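Local atomic coordinates of branched-chain-amino-acid aminotransferase (Deinococcus radiodurans, PDB entry 3UZO), a protein that probably catalyses the pyridoxal-phosphate-dependent transfer of the amino group between branched-chain amino acids and 2-oxoglutarate, yielding L-glutamate and the matching branched-chain 2-oxo acids. Residues A[79-84]-A[89-94]. Numbering follows the deposited sequence.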
loop_
_atom_site.group_PDB
_atom_site.type_symbol
_atom_site.label_atom_id
_atom_site.label_comp_id
_atom_site.label_asym_id
_atom_site.label_seq_id
_atom_site.Cartn_x
_atom_site.Cartn_y
_atom_site.Cartn_z
ATOM N N LEU A 79 17.603 -6.101 7.606
ATOM C CA LEU A 79 18.942 -5.920 8.131
ATOM C C LEU A 79 19.658 -7.255 8.079
ATOM O O LEU A 79 19.024 -8.300 7.947
ATOM C CB LEU A 79 18.917 -5.381 9.568
ATOM C CG LEU A 79 18.221 -6.198 10.651
ATOM C CD1 LEU A 79 18.766 -5.764 12.002
ATOM C CD2 LEU A 79 16.708 -6.003 10.572
ATOM N N LYS A 80 20.976 -7.225 8.208
ATOM C CA LYS A 80 21.760 -8.450 8.087
ATOM C C LYS A 80 22.672 -8.788 9.252
ATOM O O LYS A 80 23.078 -7.911 10.018
ATOM C CB LYS A 80 22.636 -8.369 6.830
ATOM C CG LYS A 80 21.893 -8.390 5.483
ATOM C CD LYS A 80 22.880 -8.064 4.351
ATOM C CE LYS A 80 22.255 -8.237 2.965
ATOM N NZ LYS A 80 23.093 -7.533 1.947
ATOM N N ALA A 81 22.984 -10.078 9.359
ATOM C CA ALA A 81 23.919 -10.594 10.355
ATOM C C ALA A 81 25.095 -11.068 9.495
ATOM O O ALA A 81 24.887 -11.597 8.392
ATOM C CB ALA A 81 23.300 -11.769 11.121
ATOM N N TYR A 82 26.318 -10.869 9.973
ATOM C CA TYR A 82 27.499 -11.260 9.205
ATOM C C TYR A 82 28.495 -12.100 10.000
ATOM O O TYR A 82 28.708 -11.872 11.184
ATOM C CB TYR A 82 28.241 -10.022 8.675
ATOM C CG TYR A 82 27.383 -8.965 7.986
ATOM C CD1 TYR A 82 26.627 -8.050 8.729
ATOM C CD2 TYR A 82 27.372 -8.848 6.593
ATOM C CE1 TYR A 82 25.884 -7.041 8.100
ATOM C CE2 TYR A 82 26.630 -7.846 5.953
ATOM C CZ TYR A 82 25.891 -6.951 6.711
ATOM O OH TYR A 82 25.150 -5.978 6.079
ATOM N N ARG A 83 29.119 -13.063 9.332
ATOM C CA ARG A 83 30.116 -13.921 9.968
ATOM C C ARG A 83 31.483 -13.264 9.783
ATOM O O ARG A 83 31.927 -13.062 8.656
ATOM C CB ARG A 83 30.116 -15.302 9.308
ATOM C CG ARG A 83 31.129 -16.288 9.878
ATOM C CD ARG A 83 30.406 -17.434 10.578
ATOM N NE ARG A 83 30.229 -17.180 11.996
ATOM C CZ ARG A 83 29.456 -17.902 12.806
ATOM N NH1 ARG A 83 28.760 -18.935 12.345
ATOM N NH2 ARG A 83 29.402 -17.599 14.092
ATOM N N CYS A 84 32.141 -12.923 10.886
ATOM C CA CYS A 84 33.455 -12.287 10.816
ATOM C C CYS A 84 34.556 -13.341 10.678
ATOM O O CYS A 84 34.339 -14.520 10.969
ATOM C CB CYS A 84 33.707 -11.454 12.073
ATOM S SG CYS A 84 32.482 -10.164 12.395
ATOM N N ILE A 89 29.962 -12.936 15.172
ATOM C CA ILE A 89 28.853 -12.550 14.303
ATOM C C ILE A 89 28.422 -11.104 14.532
ATOM O O ILE A 89 28.092 -10.705 15.658
ATOM C CB ILE A 89 27.615 -13.440 14.535
ATOM C CG1 ILE A 89 27.967 -14.911 14.300
ATOM C CG2 ILE A 89 26.474 -13.004 13.599
ATOM C CD1 ILE A 89 26.852 -15.872 14.701
ATOM N N ASN A 90 28.405 -10.333 13.451
ATOM C CA ASN A 90 28.011 -8.929 13.502
ATOM C C ASN A 90 26.574 -8.677 13.054
ATOM O O ASN A 90 26.124 -9.212 12.042
ATOM C CB ASN A 90 28.924 -8.082 12.607
ATOM C CG ASN A 90 30.273 -7.798 13.237
ATOM O OD1 ASN A 90 30.541 -8.202 14.369
ATOM N ND2 ASN A 90 31.127 -7.085 12.505
ATOM N N LEU A 91 25.865 -7.855 13.820
ATOM C CA LEU A 91 24.513 -7.439 13.479
ATOM C C LEU A 91 24.765 -5.939 13.275
ATOM O O LEU A 91 25.268 -5.264 14.177
ATOM C CB LEU A 91 23.556 -7.712 14.644
ATOM C CG LEU A 91 22.045 -7.595 14.404
ATOM C CD1 LEU A 91 21.616 -8.310 13.113
ATOM C CD2 LEU A 91 21.336 -8.204 15.611
ATOM N N PHE A 92 24.463 -5.441 12.079
ATOM C CA PHE A 92 24.715 -4.045 11.713
ATOM C C PHE A 92 23.602 -3.047 12.043
ATOM O O PHE A 92 22.486 -3.140 11.529
ATOM C CB PHE A 92 25.031 -3.987 10.210
ATOM C CG PHE A 92 25.458 -2.632 9.723
ATOM C CD1 PHE A 92 26.720 -2.124 10.042
ATOM C CD2 PHE A 92 24.614 -1.873 8.920
ATOM C CE1 PHE A 92 27.138 -0.876 9.560
ATOM C CE2 PHE A 92 25.016 -0.619 8.431
ATOM C CZ PHE A 92 26.279 -0.119 8.749
ATOM N N ARG A 93 23.929 -2.090 12.904
ATOM C CA ARG A 93 23.013 -1.033 13.334
ATOM C C ARG A 93 21.528 -1.399 13.517
ATOM O O ARG A 93 20.641 -0.682 13.033
ATOM C CB ARG A 93 23.137 0.150 12.360
ATOM C CG ARG A 93 24.578 0.541 12.059
ATOM C CD ARG A 93 24.670 1.909 11.403
ATOM N NE ARG A 93 24.327 2.968 12.349
ATOM C CZ ARG A 93 24.195 4.250 12.035
ATOM N NH1 ARG A 93 24.375 4.658 10.784
ATOM N NH2 ARG A 93 23.887 5.125 12.981
ATOM N N PRO A 94 21.232 -2.492 14.249
ATOM C CA PRO A 94 19.834 -2.885 14.451
ATOM C C PRO A 94 18.990 -1.847 15.188
ATOM O O PRO A 94 17.771 -1.814 15.035
ATOM C CB PRO A 94 19.956 -4.195 15.226
ATOM C CG PRO A 94 21.196 -3.957 16.059
ATOM C CD PRO A 94 22.136 -3.345 15.045
#
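Asn90 O receives two donors from the facing strand: the amide of Tyr82, with Tyr82 N 2.7 Å from Asn90 O and 153° at the hydrogen, and a CA-H...O contact from Ala81 CA at 3.1 Å. The reciprocal bond, Asn90 N to Tyr82 O at 2.8 Å, makes Tyr82-Asn90 the hydrogen-bonded pair of an antiparallel hairpin, flanked by the non-hydrogen-bonded pairs Ala81-Leu91 and Arg83-Ile89; the N-to-C directions of the short strand segments 79-83 and 89-91 differ by 161°. On the face carrying Tyr82 and Asn90, the phenol ring presents an edge, near its plane, to Asn90 O and to Phe92 CB, which lies 3.8 Å from Tyr82 CE1. Cys84 SG lies nearly equidistant from Asn90 CG, OD1 and ND2, 3.3 Å from CG, while that amide is tied by OD1 to Lys357 and by ND2 to the carbonyl of Gln344, which fixes its rotation. The other face is mainly aliphatic: Ala81 CB touches Ile89 CG2 at 4.2 Å; chi1 of -169° swings CG of Leu91 away from its own amide nitrogen, and chi2 then turns CD1 toward Leu79 CD1 (4.0 Å). Beyond the pairing, Leu79 CD1 also meets Pro94 CB (3.8 Å), the leucine branch meeting the proline ring roughly perpendicularly. Bends at chi2 and chi3 bring the Arg83 guanidinium obliquely beside Ile89 CG1, and its NH2 forms a salt bridge with Glu130. CB of Lys80 leaves the backbone away from strand 89-91, and its NZ is hydrogen-bonded to the carbonyl of Thr304, a residue of the glutamate and cofactor sites. Within the antiparallel sheet, strand 141-151 pairs with strand 79-83 and strand 356-357 with strand 89-91; helix 115-128 packs on Ala81 and Leu91, and helix 331-344 on Tyr82 and Phe92.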